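PDB 3UCX: short chain dehydrogenase from Mycobacterium smegmatis, which probably acts as an NAD(P)-dependent oxidoreductase of the short-chain dehydrogenase/reductase family, with a substrate that is not identified. Local coordinates for residues P21-T26 with I93-R98; L27-A32 with A52-D57; L63-D68 with V75-D80; R126-F131 with G140-V145; N186-G191 with L240-D245. One frame throughout, in Å; residues are numbered along the deposited sequence.

Interaction 1: P21-T26 with I93-R98; sequences PALGTT and INNAFR
The carboxamide of N95 meets the first turn of the helix that begins at L23. With CG anti to the backbone N (chi1 -178°), the amide reaches across the gap between strand end and helix and offers each end to a different neighbour. Its ND2 lies 3.5 Å from G24 CA and equally near G24 N, a close approach that suits a glycine, which has no side chain to hold the amide off. Its OD1 faces L23, whose CD2 is 3.6 Å away. L23 also carries CG anti to its backbone N, and this brings CD2, its nearer methyl, to the oxygen, so that the two side chains cross obliquely. The amide is fixed further: ND2 donates to G18 O in the preceding glycine-rich turn, and OD1 accepts a weak bond from A96 N at 2.8 Å, bent to 117°. V145 touches both L23 and N95. The glycine-rich turn and the asparagines at and just after the strand end probably correspond to the cofactor-binding turn and the Asn-Asn-Ala element of classical short-chain dehydrogenases. The chemistry implies that one amide both packs against the helix start and ties the turn before it to the end of strand 91-94.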
# COMPACT_ATOMS: atom_id res chain seq x y z
N PRO A 21 -26.93 4.77 -17.09
CA PRO A 21 -27.93 5.69 -16.55
C PRO A 21 -27.47 6.43 -15.27
O PRO A 21 -28.08 7.44 -14.90
CB PRO A 21 -29.09 4.74 -16.22
CG PRO A 21 -28.41 3.46 -15.86
CD PRO A 21 -27.23 3.37 -16.78
N ALA A 22 -26.42 5.94 -14.63
CA ALA A 22 -25.96 6.47 -13.34
C ALA A 22 -24.76 7.38 -13.55
O ALA A 22 -24.88 8.45 -14.17
CB ALA A 22 -25.63 5.32 -12.38
N LEU A 23 -23.59 6.96 -13.08
CA LEU A 23 -22.41 7.85 -13.10
C LEU A 23 -22.14 8.40 -14.51
O LEU A 23 -21.82 9.58 -14.67
CB LEU A 23 -21.18 7.12 -12.58
CG LEU A 23 -19.89 7.94 -12.58
CD1 LEU A 23 -19.98 9.19 -11.70
CD2 LEU A 23 -18.73 7.04 -12.16
N GLY A 24 -22.25 7.54 -15.51
CA GLY A 24 -22.00 7.95 -16.90
C GLY A 24 -22.81 9.15 -17.37
O GLY A 24 -22.29 10.05 -18.03
N THR A 25 -24.10 9.15 -17.04
CA THR A 25 -24.97 10.23 -17.43
C THR A 25 -24.61 11.50 -16.64
O THR A 25 -24.49 12.59 -17.22
CB THR A 25 -26.46 9.84 -17.23
OG1 THR A 25 -26.76 8.70 -18.06
CG2 THR A 25 -27.39 10.99 -17.58
N THR A 26 -24.42 11.37 -15.34
CA THR A 26 -23.98 12.50 -14.52
C THR A 26 -22.67 13.09 -15.04
O THR A 26 -22.53 14.30 -15.15
CB THR A 26 -23.81 12.09 -13.05
OG1 THR A 26 -25.09 11.77 -12.51
CG2 THR A 26 -23.20 13.25 -12.24
N ILE A 93 -12.29 8.93 -20.85
CA ILE A 93 -12.79 8.38 -19.58
C ILE A 93 -13.37 6.99 -19.83
O ILE A 93 -14.32 6.83 -20.60
CB ILE A 93 -13.86 9.29 -18.95
CG1 ILE A 93 -13.30 10.69 -18.69
CG2 ILE A 93 -14.39 8.68 -17.64
CD1 ILE A 93 -14.35 11.73 -18.28
N ASN A 94 -12.79 5.99 -19.18
CA ASN A 94 -13.31 4.64 -19.27
C ASN A 94 -14.21 4.42 -18.05
O ASN A 94 -13.72 4.26 -16.92
CB ASN A 94 -12.17 3.64 -19.29
CG ASN A 94 -11.50 3.56 -20.66
OD1 ASN A 94 -12.19 3.40 -21.66
ND2 ASN A 94 -10.19 3.73 -20.70
N ASN A 95 -15.51 4.48 -18.27
CA ASN A 95 -16.45 4.40 -17.15
C ASN A 95 -16.72 2.96 -16.85
O ASN A 95 -16.79 2.14 -17.79
CB ASN A 95 -17.73 5.14 -17.43
CG ASN A 95 -18.69 5.10 -16.25
OD1 ASN A 95 -18.28 5.02 -15.10
ND2 ASN A 95 -19.95 5.08 -16.54
N ALA A 96 -16.87 2.64 -15.56
CA ALA A 96 -17.08 1.26 -15.09
C ALA A 96 -18.56 0.92 -15.27
O ALA A 96 -19.39 1.31 -14.45
CB ALA A 96 -16.68 1.11 -13.63
N PHE A 97 -18.89 0.21 -16.35
CA PHE A 97 -20.30 -0.09 -16.65
C PHE A 97 -20.70 -1.50 -16.17
O PHE A 97 -21.75 -1.66 -15.54
CB PHE A 97 -20.59 0.07 -18.15
N ARG A 98 -19.86 -2.49 -16.46
CA ARG A 98 -20.18 -3.91 -16.22
C ARG A 98 -20.71 -4.15 -14.78
O ARG A 98 -20.13 -3.66 -13.80
CB ARG A 98 -18.97 -4.80 -16.51

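Interaction 2: L27-A32 with A52-D57; sequences LARRCA and AKQVTD
Helices 27-32 and 52-57 run almost parallel, with axes 8.6 Å apart and a crossing angle of -15°, and they come nearest at R29 and V55, whose CA atoms are 5.5 Å apart. On the buried side V55 spreads its two methyls along the neighbouring helix. CG1 stands anti to the backbone N (chi1 171°) and meets A32 CB at 3.9 Å; CG2 turns to A28, lying 3.8 Å from A28 O and 4.1 Å from A28 CB. Alanines suit the first helix here because their short side chains admit both the close backbones and a branched valine. The two helices belong to successive right-handed beta-alpha-beta crossovers of a Rossmann fold and lie side by side on one face of the parallel sheet, where A28 rests on L40 and V55 on L38. Farther from the sheet the pairing turns polar. Q54 OE1 sits beside the aliphatic stem of R29, 3.6 Å from R29 CD, and the guanidinium and amide planes are nearly coplanar, 15° apart. A water lies in the guanidinium plane at its edge, accepting from R29 NE at 2.8 Å and donating to Q54 OE1 at 2.7 Å. The remaining polar ends look elsewhere: R29 forms salt bridges with E33 and D233, while Q54 NE2 binds D50.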
# COMPACT_ATOMS: atom_id res chain seq x y z
N LEU A 27 -21.73 12.23 -15.38
CA LEU A 27 -20.42 12.67 -15.88
C LEU A 27 -20.52 13.48 -17.18
O LEU A 27 -19.91 14.55 -17.29
CB LEU A 27 -19.52 11.43 -16.04
CG LEU A 27 -18.00 11.57 -16.09
CD1 LEU A 27 -17.42 12.30 -14.89
CD2 LEU A 27 -17.43 10.16 -16.20
N ALA A 28 -21.30 12.98 -18.13
CA ALA A 28 -21.49 13.65 -19.42
C ALA A 28 -22.07 15.03 -19.19
O ALA A 28 -21.59 16.03 -19.75
CB ALA A 28 -22.43 12.82 -20.29
N ARG A 29 -23.11 15.09 -18.35
CA ARG A 29 -23.73 16.36 -18.04
C ARG A 29 -22.73 17.29 -17.40
O ARG A 29 -22.59 18.43 -17.81
CB ARG A 29 -24.95 16.14 -17.12
CG ARG A 29 -25.65 17.42 -16.66
CD ARG A 29 -26.78 17.19 -15.64
NE ARG A 29 -26.38 16.47 -14.43
CZ ARG A 29 -25.74 17.00 -13.38
NH1 ARG A 29 -25.39 18.28 -13.36
NH2 ARG A 29 -25.44 16.23 -12.33
N ARG A 30 -22.01 16.81 -16.38
CA ARG A 30 -21.06 17.66 -15.69
C ARG A 30 -19.92 18.15 -16.60
O ARG A 30 -19.52 19.29 -16.48
CB ARG A 30 -20.51 16.97 -14.43
CG ARG A 30 -21.55 16.81 -13.32
CD ARG A 30 -21.75 18.09 -12.51
NE ARG A 30 -20.51 18.55 -11.92
CZ ARG A 30 -19.90 17.96 -10.89
NH1 ARG A 30 -20.44 16.91 -10.31
NH2 ARG A 30 -18.75 18.45 -10.44
N CYS A 31 -19.40 17.30 -17.48
CA CYS A 31 -18.33 17.73 -18.40
C CYS A 31 -18.81 18.86 -19.30
O CYS A 31 -18.10 19.84 -19.48
CB CYS A 31 -17.83 16.56 -19.25
SG CYS A 31 -16.85 15.36 -18.33
N ALA A 32 -20.03 18.71 -19.81
CA ALA A 32 -20.65 19.71 -20.69
C ALA A 32 -20.85 21.04 -19.95
O ALA A 32 -20.51 22.08 -20.48
CB ALA A 32 -21.96 19.18 -21.26
N ALA A 52 -27.20 12.50 -24.59
CA ALA A 52 -26.83 13.53 -25.57
C ALA A 52 -27.69 14.80 -25.41
O ALA A 52 -27.18 15.93 -25.51
CB ALA A 52 -26.90 12.98 -26.99
N LYS A 53 -28.98 14.62 -25.14
CA LYS A 53 -29.88 15.75 -24.87
C LYS A 53 -29.45 16.56 -23.64
O LYS A 53 -29.42 17.79 -23.68
CB LYS A 53 -31.34 15.27 -24.74
N GLN A 54 -29.08 15.90 -22.54
CA GLN A 54 -28.58 16.64 -21.39
C GLN A 54 -27.34 17.45 -21.75
O GLN A 54 -27.14 18.56 -21.25
CB GLN A 54 -28.28 15.72 -20.20
CG GLN A 54 -29.52 14.95 -19.76
CD GLN A 54 -29.36 14.26 -18.43
OE1 GLN A 54 -28.69 14.77 -17.54
NE2 GLN A 54 -29.99 13.10 -18.28
N VAL A 55 -26.50 16.89 -22.64
CA VAL A 55 -25.32 17.62 -23.10
C VAL A 55 -25.70 18.82 -23.97
O VAL A 55 -25.23 19.94 -23.74
CB VAL A 55 -24.33 16.69 -23.84
CG1 VAL A 55 -23.23 17.52 -24.50
CG2 VAL A 55 -23.75 15.66 -22.87
N THR A 56 -26.55 18.60 -24.95
CA THR A 56 -26.89 19.68 -25.87
C THR A 56 -27.76 20.75 -25.19
O THR A 56 -27.72 21.91 -25.58
CB THR A 56 -27.55 19.16 -27.15
OG1 THR A 56 -28.66 18.34 -26.81
CG2 THR A 56 -26.56 18.32 -27.96
N ASP A 57 -28.50 20.38 -24.15
CA ASP A 57 -29.20 21.38 -23.32
C ASP A 57 -28.26 22.41 -22.69
O ASP A 57 -28.66 23.56 -22.49
CB ASP A 57 -30.02 20.70 -22.23
CG ASP A 57 -31.28 20.05 -22.76
OD1 ASP A 57 -31.66 20.32 -23.92
OD2 ASP A 57 -31.89 19.26 -22.01
O HOH W 1 -27.30 13.95 -15.39

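Interaction 3: L63-D68 with V75-D80; sequences LSVGTD and VAHLVD
V65 of the outermost strand and T67 just beyond it receive the inner side of helix 75-80. Together they form a beta-alpha unit of the Rossmann fold, in which the chain leaves strand 62-66 and crosses by way of helix 72-85 to strand 91-94 on the far side of the two strands between. The first helical residue to touch is V75, near the turn. Its CG2 lies 4.3 Å from T67 CG2 and also comes near D68 O, a loose contact that places the valine over the chain as it leaves the sheet; it also touches R126 and L127 of helix 110-130. H77 follows at the exposed margin. With CG anti to the backbone N (chi1 176°), the ring reaches back toward the strand, and CD2 comes within 4.0 Å of V65 CG1, while the rest of the imidazole can remain toward solvent. L78 carries most of the packing and is well chosen, since a forked chain can serve two residues at once. Its CD1 presses on V65, 3.7 Å from V65 CB, while CD2 reaches T67 CG2 at 4.1 Å, the L78 and T67 side chains meeting at about a right angle. Behind it lie V39 and A41 of the next strand, and L127. The T67 hydroxyl borders this leucine, with OG1 3.8 Å from L78 CB, yet its polarity is met two residues back in the chain: T67 OG1 donates to V65 O at 3.0 Å, from a position 63° out of the carbonyl plane.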
# COMPACT_ATOMS: atom_id res chain seq x y z
N LEU A 63 -21.52 13.74 -29.68
CA LEU A 63 -21.50 12.71 -30.71
C LEU A 63 -21.76 11.37 -30.05
O LEU A 63 -20.99 10.94 -29.16
CB LEU A 63 -20.12 12.68 -31.39
CG LEU A 63 -19.89 11.67 -32.52
CD1 LEU A 63 -20.62 12.12 -33.78
CD2 LEU A 63 -18.39 11.51 -32.77
N SER A 64 -22.82 10.68 -30.49
CA SER A 64 -23.18 9.38 -29.94
C SER A 64 -22.75 8.30 -30.92
O SER A 64 -23.12 8.37 -32.09
CB SER A 64 -24.69 9.28 -29.69
OG SER A 64 -25.08 10.26 -28.74
N VAL A 65 -21.97 7.34 -30.44
CA VAL A 65 -21.47 6.27 -31.30
C VAL A 65 -21.61 4.91 -30.63
O VAL A 65 -20.91 4.60 -29.66
CB VAL A 65 -19.98 6.47 -31.70
CG1 VAL A 65 -19.56 5.43 -32.73
CG2 VAL A 65 -19.73 7.88 -32.21
N GLY A 66 -22.49 4.07 -31.17
CA GLY A 66 -22.64 2.69 -30.71
C GLY A 66 -21.35 1.93 -30.90
O GLY A 66 -20.85 1.81 -32.02
N THR A 67 -20.79 1.44 -29.81
CA THR A 67 -19.45 0.84 -29.81
C THR A 67 -19.37 -0.33 -28.82
O THR A 67 -19.63 -0.18 -27.61
CB THR A 67 -18.37 1.87 -29.40
OG1 THR A 67 -18.45 3.01 -30.24
CG2 THR A 67 -16.96 1.28 -29.50
N ASP A 68 -18.99 -1.49 -29.33
CA ASP A 68 -18.58 -2.59 -28.50
C ASP A 68 -17.06 -2.49 -28.37
O ASP A 68 -16.31 -2.76 -29.32
CB ASP A 68 -18.98 -3.91 -29.15
CG ASP A 68 -18.58 -5.10 -28.34
OD1 ASP A 68 -17.78 -4.98 -27.39
OD2 ASP A 68 -19.06 -6.18 -28.68
N VAL A 75 -13.97 -0.12 -32.26
CA VAL A 75 -13.18 0.96 -31.65
C VAL A 75 -12.52 1.81 -32.73
O VAL A 75 -12.43 3.03 -32.59
CB VAL A 75 -12.13 0.43 -30.62
CG1 VAL A 75 -11.19 1.55 -30.19
CG2 VAL A 75 -12.85 -0.14 -29.41
N ALA A 76 -12.07 1.19 -33.84
CA ALA A 76 -11.48 1.96 -34.93
C ALA A 76 -12.50 2.92 -35.51
O ALA A 76 -12.18 4.07 -35.81
CB ALA A 76 -10.92 1.04 -36.02
N HIS A 77 -13.74 2.44 -35.66
CA HIS A 77 -14.83 3.29 -36.14
C HIS A 77 -15.10 4.44 -35.19
O HIS A 77 -15.25 5.58 -35.63
CB HIS A 77 -16.09 2.45 -36.38
CG HIS A 77 -17.30 3.26 -36.78
ND1 HIS A 77 -17.41 3.85 -37.99
CD2 HIS A 77 -18.49 3.54 -36.10
CE1 HIS A 77 -18.60 4.49 -38.08
NE2 HIS A 77 -19.26 4.30 -36.92
N LEU A 78 -15.18 4.18 -33.89
CA LEU A 78 -15.34 5.27 -32.89
C LEU A 78 -14.26 6.35 -33.01
O LEU A 78 -14.55 7.53 -32.99
CB LEU A 78 -15.33 4.70 -31.47
CG LEU A 78 -15.32 5.67 -30.29
CD1 LEU A 78 -16.62 6.47 -30.24
CD2 LEU A 78 -15.07 4.91 -28.98
N VAL A 79 -13.00 5.94 -33.14
CA VAL A 79 -11.90 6.88 -33.33
C VAL A 79 -12.11 7.68 -34.62
O VAL A 79 -12.00 8.90 -34.62
CB VAL A 79 -10.53 6.16 -33.35
CG1 VAL A 79 -9.40 7.14 -33.67
CG2 VAL A 79 -10.29 5.47 -32.01
N ASP A 80 -12.41 6.99 -35.71
CA ASP A 80 -12.59 7.67 -37.00
C ASP A 80 -13.75 8.68 -36.93
O ASP A 80 -13.60 9.83 -37.36
CB ASP A 80 -12.81 6.65 -38.13
CG ASP A 80 -11.54 5.89 -38.50
OD1 ASP A 80 -10.42 6.36 -38.19
OD2 ASP A 80 -11.65 4.79 -39.10

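Interaction 4: R126-F131 with G140-V145; sequences RLIQGF and GAVVNV
I128 points its long branch from the helix straight at the strand, and its terminal methyl settles between V142 and N144, two residues apart on the same side of the sheet. The branch is aimed by the first torsion, which sets CG1 anti to the carbonyl carbon (chi1 -68°), and by a second that extends CD1 away from the helix (chi2 160°). Against V142 the isoleucine crosses at about a right angle: V142 CG1 meets I128 CD1 at 3.8 Å and I128 CG1 at 3.9 Å, so one valine methyl rides along the last bond of the branch. N144 comes from the opposite direction, and the methyl sits between the two polar atoms of its amide, I128 CD1 lying 3.8 Å from N144 ND2 and 3.9 Å from N144 OD1. A buried amide can accept such an apolar neighbour because both its polar atoms already have partners: OD1 accepts from N94 ND2 on the adjacent strand, and ND2 bonds to S171 OG. These bonds also fix which way round the amide lies. The helix turns another side outward to a third subunit, where R126 forms a cation-pi contact with F110 of that neighbouring subunit and Q129 packs on A106 of that same neighbouring subunit. Within the chain, helix 110-130 lies in the connection from strand 91-94 to its neighbour 141-145, and it packs on the parallel sheet as a crossover helix of a Rossmann fold.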
# COMPACT_ATOMS: atom_id res chain seq x y z
N ARG A 126 -7.93 -1.01 -25.40
CA ARG A 126 -8.25 -0.77 -26.81
C ARG A 126 -8.64 0.69 -27.05
O ARG A 126 -8.15 1.32 -28.00
CB ARG A 126 -9.38 -1.70 -27.26
CG ARG A 126 -9.25 -2.18 -28.68
CD ARG A 126 -10.39 -3.13 -29.09
NE ARG A 126 -9.95 -4.53 -29.12
CZ ARG A 126 -10.18 -5.43 -28.18
NH1 ARG A 126 -10.87 -5.13 -27.10
NH2 ARG A 126 -9.73 -6.67 -28.34
N LEU A 127 -9.48 1.24 -26.19
CA LEU A 127 -9.86 2.65 -26.25
C LEU A 127 -8.69 3.60 -26.12
O LEU A 127 -8.56 4.54 -26.89
CB LEU A 127 -10.85 3.03 -25.14
CG LEU A 127 -12.30 3.18 -25.54
CD1 LEU A 127 -12.46 4.20 -26.66
CD2 LEU A 127 -12.71 1.78 -25.97
N ILE A 128 -7.89 3.37 -25.09
CA ILE A 128 -6.74 4.21 -24.80
C ILE A 128 -5.78 4.17 -25.98
O ILE A 128 -5.29 5.22 -26.39
CB ILE A 128 -6.03 3.82 -23.49
CG1 ILE A 128 -6.96 4.14 -22.27
CG2 ILE A 128 -4.68 4.52 -23.37
CD1 ILE A 128 -6.62 3.41 -20.99
N GLN A 129 -5.52 2.98 -26.52
CA GLN A 129 -4.61 2.84 -27.64
C GLN A 129 -5.15 3.52 -28.90
O GLN A 129 -4.41 4.23 -29.60
CB GLN A 129 -4.29 1.36 -27.89
CG GLN A 129 -3.47 0.79 -26.74
CD GLN A 129 -3.01 -0.65 -26.92
OE1 GLN A 129 -3.65 -1.45 -27.64
NE2 GLN A 129 -1.89 -1.00 -26.26
N GLY A 130 -6.45 3.32 -29.17
CA GLY A 130 -7.11 3.95 -30.30
C GLY A 130 -6.99 5.46 -30.29
O GLY A 130 -6.79 6.08 -31.33
N PHE A 131 -7.12 6.04 -29.10
CA PHE A 131 -7.01 7.48 -28.94
C PHE A 131 -5.63 7.98 -28.54
O PHE A 131 -5.47 9.16 -28.26
CB PHE A 131 -8.10 7.95 -27.96
CG PHE A 131 -9.47 8.01 -28.59
CD1 PHE A 131 -9.74 8.89 -29.61
CD2 PHE A 131 -10.48 7.16 -28.17
CE1 PHE A 131 -10.99 8.95 -30.19
CE2 PHE A 131 -11.73 7.21 -28.74
CZ PHE A 131 -11.99 8.10 -29.76
N GLY A 140 -3.06 15.04 -23.57
CA GLY A 140 -4.32 14.84 -22.88
C GLY A 140 -4.23 13.93 -21.67
O GLY A 140 -3.16 13.68 -21.12
N ALA A 141 -5.40 13.50 -21.22
CA ALA A 141 -5.54 12.78 -19.99
C ALA A 141 -6.52 11.63 -20.14
O ALA A 141 -7.54 11.73 -20.84
CB ALA A 141 -6.01 13.73 -18.87
N VAL A 142 -6.21 10.55 -19.44
CA VAL A 142 -7.05 9.39 -19.34
C VAL A 142 -7.47 9.27 -17.88
O VAL A 142 -6.64 9.41 -17.00
CB VAL A 142 -6.31 8.11 -19.72
CG1 VAL A 142 -7.20 6.88 -19.44
CG2 VAL A 142 -5.84 8.19 -21.20
N VAL A 143 -8.76 9.06 -17.65
CA VAL A 143 -9.27 8.67 -16.33
C VAL A 143 -9.99 7.35 -16.46
O VAL A 143 -11.02 7.25 -17.15
CB VAL A 143 -10.23 9.69 -15.69
CG1 VAL A 143 -10.54 9.28 -14.24
CG2 VAL A 143 -9.65 11.09 -15.72
N ASN A 144 -9.48 6.34 -15.76
CA ASN A 144 -10.13 5.05 -15.69
C ASN A 144 -10.91 4.95 -14.38
O ASN A 144 -10.34 5.10 -13.31
CB ASN A 144 -9.11 3.92 -15.79
CG ASN A 144 -8.49 3.84 -17.17
OD1 ASN A 144 -9.10 4.24 -18.14
ND2 ASN A 144 -7.25 3.35 -17.24
N VAL A 145 -12.22 4.74 -14.49
CA VAL A 145 -13.06 4.54 -13.32
C VAL A 145 -12.86 3.12 -12.85
O VAL A 145 -13.16 2.15 -13.58
CB VAL A 145 -14.53 4.85 -13.59
CG1 VAL A 145 -15.38 4.62 -12.32
CG2 VAL A 145 -14.67 6.29 -14.09

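Interaction 5: N186-G191 with L240-D245; sequences NSVLPG and LFMASD
M242 lays its thioether across N186 at about a right angle, its SD 3.7 Å from both N186 CB and N186 CG. The methyl carries the contact on, with M242 CE 3.9 Å from N186 CB, while nearer the helix M242 CG meets V188 CG2 at 4.2 Å. A bend at the second torsion (chi2 -63°) folds the methionine down over the asparagine, and a flexible, polarisable chain of this kind can follow both a polar amide and a valine methyl. Beside this packing runs a water bridge: the water accepts from N186 ND2 at 2.9 Å and donates to M242 O at the same distance, joining the asparagine side chain to the last turn of the helix. Strand 184-190 and helix 232-243 belong to the later half of the Rossmann fold, where the chain, having left the strand, returns through the helix to the edge strand 254-257. Farther out, N186 is anchored on both ends of its amide: ND2 also binds I250 O and OD1 accepts from Q253 N, in the segment leading into that edge strand. M242 O has a second donor in R184 NH1, and V143 of the adjoining strand touches both V188 and M242. Just beyond, S244 fastens the helix end by donating through OG to F241 O at 2.8 Å, from 18° off the carbonyl plane, while S244 N bonds to the same oxygen. The F241 ring stacks on F241 of the second subunit, and L255 of that subunit packs on M242.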
# COMPACT_ATOMS: atom_id res chain seq x y z
N ASN A 186 -4.77 8.51 -14.83
CA ASN A 186 -5.14 8.32 -13.41
C ASN A 186 -6.40 7.48 -13.28
O ASN A 186 -7.14 7.27 -14.26
CB ASN A 186 -5.35 9.69 -12.74
CG ASN A 186 -4.07 10.52 -12.69
OD1 ASN A 186 -3.18 10.25 -11.89
ND2 ASN A 186 -3.96 11.52 -13.59
N SER A 187 -6.66 7.04 -12.05
CA SER A 187 -7.85 6.25 -11.73
C SER A 187 -8.66 6.93 -10.63
O SER A 187 -8.11 7.63 -9.76
CB SER A 187 -7.43 4.86 -11.24
OG SER A 187 -6.64 4.16 -12.21
N VAL A 188 -9.98 6.75 -10.68
CA VAL A 188 -10.88 7.18 -9.62
C VAL A 188 -11.61 5.91 -9.10
O VAL A 188 -12.12 5.10 -9.90
CB VAL A 188 -11.87 8.27 -10.08
CG1 VAL A 188 -12.94 8.55 -9.01
CG2 VAL A 188 -11.13 9.56 -10.48
N LEU A 189 -11.56 5.71 -7.79
CA LEU A 189 -12.02 4.47 -7.14
C LEU A 189 -13.21 4.76 -6.23
O LEU A 189 -13.04 5.06 -5.05
CB LEU A 189 -10.91 3.84 -6.30
CG LEU A 189 -9.81 3.09 -7.06
CD1 LEU A 189 -9.15 4.00 -8.09
CD2 LEU A 189 -8.80 2.54 -6.06
N PRO A 190 -14.41 4.68 -6.77
CA PRO A 190 -15.59 4.86 -5.92
C PRO A 190 -16.04 3.55 -5.28
O PRO A 190 -15.79 2.45 -5.84
CB PRO A 190 -16.64 5.34 -6.91
CG PRO A 190 -16.28 4.63 -8.18
CD PRO A 190 -14.77 4.54 -8.19
N GLY A 191 -16.70 3.65 -4.14
CA GLY A 191 -17.49 2.53 -3.63
C GLY A 191 -18.89 2.61 -4.23
O GLY A 191 -19.04 2.87 -5.43
N LEU A 240 -13.68 14.75 -13.06
CA LEU A 240 -13.44 16.05 -13.72
C LEU A 240 -12.12 16.68 -13.30
O LEU A 240 -11.37 17.18 -14.16
CB LEU A 240 -14.60 17.01 -13.47
CG LEU A 240 -15.71 16.97 -14.53
CD1 LEU A 240 -16.35 15.58 -14.63
CD2 LEU A 240 -16.73 18.02 -14.15
N PHE A 241 -11.80 16.65 -12.00
CA PHE A 241 -10.53 17.17 -11.51
C PHE A 241 -9.35 16.48 -12.19
O PHE A 241 -8.48 17.15 -12.77
CB PHE A 241 -10.41 17.00 -9.99
CG PHE A 241 -9.02 17.18 -9.46
CD1 PHE A 241 -8.46 18.43 -9.37
CD2 PHE A 241 -8.28 16.10 -9.08
CE1 PHE A 241 -7.17 18.60 -8.88
CE2 PHE A 241 -6.99 16.25 -8.60
CZ PHE A 241 -6.44 17.51 -8.50
N MET A 242 -9.36 15.15 -12.16
CA MET A 242 -8.29 14.34 -12.77
C MET A 242 -8.18 14.55 -14.28
O MET A 242 -7.09 14.47 -14.84
CB MET A 242 -8.51 12.86 -12.49
CG MET A 242 -8.17 12.43 -11.08
SD MET A 242 -6.40 12.67 -10.73
CE MET A 242 -6.16 11.53 -9.37
N ALA A 243 -9.31 14.82 -14.94
CA ALA A 243 -9.34 15.09 -16.39
C ALA A 243 -8.84 16.48 -16.75
O ALA A 243 -8.44 16.73 -17.89
CB ALA A 243 -10.76 14.89 -16.94
N SER A 244 -8.85 17.39 -15.78
CA SER A 244 -8.59 18.79 -16.01
C SER A 244 -7.14 19.17 -15.82
O SER A 244 -6.35 18.44 -15.23
CB SER A 244 -9.43 19.63 -15.03
OG SER A 244 -8.77 19.70 -13.77
N ASP A 245 -6.81 20.39 -16.23
CA ASP A 245 -5.47 20.95 -15.99
C ASP A 245 -5.13 21.29 -14.54
O ASP A 245 -3.96 21.51 -14.22
CB ASP A 245 -5.24 22.16 -16.92
CG ASP A 245 -5.16 21.76 -18.38
OD1 ASP A 245 -4.70 20.64 -18.70
OD2 ASP A 245 -5.57 22.56 -19.24
O HOH W 2 -6.09 11.83 -15.54

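In the fold
All five contacts are buried for the most part, but they differ in depth. The centre of interaction 1 lies about 5 Å from the centre of the chain, and the contact joins a loop amide to a helix start, whereas interactions 2 and 3, their centres about 16 and 17 Å from it, add a polar or exposed margin to apolar packing. Interactions 1 and 2 share helix 23-33, and L27 links it to L240 of interaction 5. On the other face of the sheet, L78 of interaction 3 packs on L127 of interaction 4. Strands 91-94, 141-145 and 184-190 are neighbours, and their backbone bonds tie interactions 1, 4 and 5 together. Interactions 2 and 5 each include a water bridge and border the second subunit; interaction 4 borders the third.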